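Local coordinates for actin-binding protein (Saccharomyces cerevisiae, PDB 1JO8), which binds actin filaments and regulates ARP2/3 complex-mediated actin assembly, its SH3 domain, the part in this structure, binding partner proteins, at residues A[15-20]-A[47-52]. Numbering follows the deposited sequence. Where two conformers were deposited one is given.
Sequences NELTFV and GLFPSN
Leu48 is held by two backbone hydrogen bonds, one to the residue on each side of Glu16. The N of Leu48 donates to the O of Asn15 over 2.8 Å in a nearly straight bond, 172° at the hydrogen, and the N of Leu17 returns one to the O of Leu48 over 2.9 Å. Between them the CA of Glu16 lies 3.2 Å from the same Leu48 O, a CA-H...O contact, so that carbonyl is approached by both an amide and a carbon donor. The backbones make a single bridge here. Gly47 packs against the backbone of 15-17, its CA against the O of Asn15, where a CB would probably collide with that oxygen.

This is the SH3 fold: 15-20 is the returning arm of the RT loop, the long excursion between strands 3-5 and 24-29, on its way to the diverging turn, and it is pinned on the outermost strand 46-50. The carboxylate of Glu16 turns to its own loop, where OE1 is hydrogen-bonded to the OH of Tyr9 and the N of Ala12.

Apolar groups carry the rest into the core. In Leu17 a chi1 of -66° sets CG opposite its own carbonyl carbon, beside the backbone N, and from there the two methyls part, CD2 to the N of Gly47 at 3.4 Å and CD1 to the CD1 of Phe49 at 3.7 Å. An alanine in place of Leu17 would probably open a gap over Gly47 and leave that flank of the Phe49 ring without its apolar neighbour. Phe19 and Phe49 form an offset edge-to-face pair, centroids 6.0 Å apart and planes at 78°, in which the CE2 edge of Phe19 also meets the CB of Phe49 at 3.8 Å; both side chains touch Val54. At the exposed end, the amide of Asn15 crosses Leu48, its ND2 3.7 Å from CD1 of the leucine.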
ATOM      1  N   ASN A  15      -4.836   9.005  -7.298  1.00  8.79           N
ATOM      2  CA  ASN A  15      -4.983   8.800  -5.853  1.00  8.82           C
ATOM      3  C   ASN A  15      -4.413   7.476  -5.340  1.00  8.51           C
ATOM      4  O   ASN A  15      -4.583   7.161  -4.166  1.00  8.46           O
ATOM      5  CB  ASN A  15      -6.457   8.961  -5.426  1.00 10.19           C
ATOM      6  CG  ASN A  15      -7.356   7.900  -5.999  1.00 11.89           C
ATOM      7  OD1 ASN A  15      -6.927   6.980  -6.642  1.00 12.59           O
ATOM      8  ND2 ASN A  15      -8.663   8.033  -5.743  1.00 17.29           N
ATOM      9  N   GLU A  16      -3.699   6.737  -6.191  1.00  7.57           N
ATOM     10  CA  GLU A  16      -3.177   5.421  -5.833  1.00  7.24           C
ATOM     11  C   GLU A  16      -1.683   5.435  -5.599  1.00  6.99           C
ATOM     12  O   GLU A  16      -0.957   6.284  -6.125  1.00  8.38           O
ATOM     13  CB  GLU A  16      -3.477   4.428  -6.956  1.00  7.24           C
ATOM     14  CG  GLU A  16      -4.960   4.157  -7.080  1.00  7.98           C
ATOM     15  CD  GLU A  16      -5.335   3.291  -8.249  1.00  8.64           C
ATOM     16  OE1 GLU A  16      -4.429   2.694  -8.861  1.00  8.85           O
ATOM     17  OE2 GLU A  16      -6.546   3.197  -8.547  1.00  9.78           O
ATOM     18  N   LEU A  17      -1.213   4.488  -4.781  1.00  6.57           N
ATOM     19  CA  LEU A  17       0.218   4.230  -4.628  1.00  6.27           C
ATOM     20  C   LEU A  17       0.724   3.375  -5.777  1.00  6.08           C
ATOM     21  O   LEU A  17      -0.036   2.678  -6.454  1.00  6.93           O
ATOM     22  CB  LEU A  17       0.480   3.438  -3.352  1.00  7.48           C
ATOM     23  CG  LEU A  17       0.190   4.111  -2.019  1.00  8.46           C
ATOM     24  CD1 LEU A  17       0.400   3.163  -0.846  1.00  9.37           C
ATOM     25  CD2 LEU A  17       1.096   5.288  -1.881  1.00  8.23           C
ATOM     26  N   THR A  18       2.025   3.424  -5.964  1.00  6.28           N
ATOM     27  CA  THR A  18       2.779   2.533  -6.832  1.00  6.87           C
ATOM     28  C   THR A  18       3.887   1.947  -5.965  1.00  6.91           C
ATOM     29  O   THR A  18       4.564   2.688  -5.273  1.00  8.01           O
ATOM     30  CB  THR A  18       3.395   3.306  -8.009  1.00  7.69           C
ATOM     31  OG1 THR A  18       2.347   3.751  -8.863  1.00  7.97           O
ATOM     32  CG2 THR A  18       4.325   2.433  -8.860  1.00  8.13           C
ATOM     33  N   PHE A  19       4.082   0.640  -5.982  1.00  6.26           N
ATOM     34  CA  PHE A  19       5.108   0.027  -5.165  1.00  6.35           C
ATOM     35  C   PHE A  19       5.529  -1.284  -5.766  1.00  7.12           C
ATOM     36  O   PHE A  19       4.874  -1.773  -6.673  1.00  7.24           O
ATOM     37  CB  PHE A  19       4.655  -0.120  -3.711  1.00  6.41           C
ATOM     38  CG  PHE A  19       3.351  -0.854  -3.517  1.00  6.15           C
ATOM     39  CD1 PHE A  19       3.264  -2.237  -3.606  1.00  6.72           C
ATOM     40  CD2 PHE A  19       2.215  -0.151  -3.165  1.00  7.45           C
ATOM     41  CE1 PHE A  19       2.072  -2.888  -3.367  1.00  6.74           C
ATOM     42  CE2 PHE A  19       1.021  -0.803  -2.922  1.00  8.93           C
ATOM     43  CZ  PHE A  19       0.951  -2.167  -3.036  1.00  7.66           C
ATOM     44  N   VAL A  20       6.615  -1.854  -5.246  1.00  7.20           N
ATOM     45  CA  VAL A  20       7.099  -3.147  -5.703  1.00  8.72           C
ATOM     46  C   VAL A  20       7.116  -4.128  -4.546  1.00  8.63           C
ATOM     47  O   VAL A  20       7.100  -3.732  -3.384  1.00  8.07           O
ATOM     48  CB  VAL A  20       8.499  -3.057  -6.356  1.00 10.02           C
ATOM     49  CG1 VAL A  20       8.410  -2.280  -7.664  1.00 11.51           C
ATOM     50  CG2 VAL A  20       9.502  -2.433  -5.414  1.00 11.83           C
ATOM     51  N   GLY A  47      -1.529   7.102  -0.600  1.00  5.80           N
ATOM     52  CA  GLY A  47      -2.580   6.817  -1.550  1.00  6.52           C
ATOM     53  C   GLY A  47      -3.263   5.501  -1.288  1.00  6.03           C
ATOM     54  O   GLY A  47      -2.937   4.780  -0.337  1.00  6.30           O
ATOM     55  N   LEU A  48      -4.200   5.185  -2.163  1.00  5.80           N
ATOM     56  CA  LEU A  48      -4.973   3.972  -2.087  1.00  6.55           C
ATOM     57  C   LEU A  48      -4.270   2.817  -2.771  1.00  6.66           C
ATOM     58  O   LEU A  48      -3.508   3.003  -3.736  1.00  7.31           O
ATOM     59  CB  LEU A  48      -6.315   4.188  -2.780  1.00  7.28           C
ATOM     60  CG  LEU A  48      -7.294   5.122  -2.092  1.00  8.48           C
ATOM     61  CD1 LEU A  48      -8.415   5.448  -3.039  1.00 12.44           C
ATOM     62  CD2 LEU A  48      -7.833   4.474  -0.822  1.00 11.12           C
ATOM     63  N   PHE A  49      -4.562   1.609  -2.308  1.00  6.38           N
ATOM     64  CA  PHE A  49      -4.003   0.427  -2.921  1.00  6.72           C
ATOM     65  C   PHE A  49      -4.919  -0.737  -2.611  1.00  7.43           C
ATOM     66  O   PHE A  49      -5.636  -0.702  -1.595  1.00  6.71           O
ATOM     67  CB  PHE A  49      -2.580   0.154  -2.427  1.00  7.78           C
ATOM     68  CG  PHE A  49      -2.484  -0.120  -0.958  1.00  7.66           C
ATOM     69  CD1 PHE A  49      -2.445   0.901  -0.023  1.00  7.79           C
ATOM     70  CD2 PHE A  49      -2.502  -1.413  -0.490  1.00  7.61           C
ATOM     71  CE1 PHE A  49      -2.393   0.616   1.330  1.00  7.15           C
ATOM     72  CE2 PHE A  49      -2.452  -1.685   0.852  1.00  8.02           C
ATOM     73  CZ  PHE A  49      -2.399  -0.680   1.766  1.00  8.19           C
ATOM     74  N   PRO A  50      -4.932  -1.761  -3.466  1.00  7.71           N
ATOM     75  CA  PRO A  50      -5.807  -2.908  -3.221  1.00  8.12           C
ATOM     76  C   PRO A  50      -5.221  -3.740  -2.104  1.00  8.70           C
ATOM     77  O   PRO A  50      -4.044  -4.078  -2.078  1.00  8.35           O
ATOM     78  CB  PRO A  50      -5.803  -3.652  -4.570  1.00  9.53           C
ATOM     79  CG  PRO A  50      -5.155  -2.741  -5.539  1.00 10.13           C
ATOM     80  CD  PRO A  50      -4.197  -1.907  -4.737  1.00  8.96           C
ATOM     81  N   SER A  51      -6.057  -4.061  -1.124  1.00  8.66           N
ATOM     82  CA  SER A  51      -5.575  -4.706   0.089  1.00  8.95           C
ATOM     83  C   SER A  51      -4.900  -6.052  -0.143  1.00  8.50           C
ATOM     84  O   SER A  51      -3.990  -6.430   0.601  1.00  8.47           O
ATOM     85  CB  SER A  51      -6.732  -4.864   1.060  1.00  9.51           C
ATOM     86  OG  SER A  51      -7.654  -5.787   0.548  1.00 12.44           O
ATOM     87  N   ASN A  52      -5.306  -6.789  -1.173  1.00  8.47           N
ATOM     88  CA  ASN A  52      -4.723  -8.099  -1.396  1.00  9.25           C
ATOM     89  C   ASN A  52      -3.269  -8.045  -1.906  1.00  9.34           C
ATOM     90  O   ASN A  52      -2.611  -9.067  -2.031  1.00 10.23           O
ATOM     91  CB  ASN A  52      -5.630  -8.956  -2.332  1.00  9.63           C
ATOM     92  CG  ASN A  52      -7.101  -9.146  -1.768  0.60 10.51           C
ATOM     93  OD1 ASN A  52      -7.422 -10.190  -1.245  0.60 12.92           O
ATOM     94  ND2 ASN A  52      -7.957  -8.119  -1.883  0.75 10.04           N
TER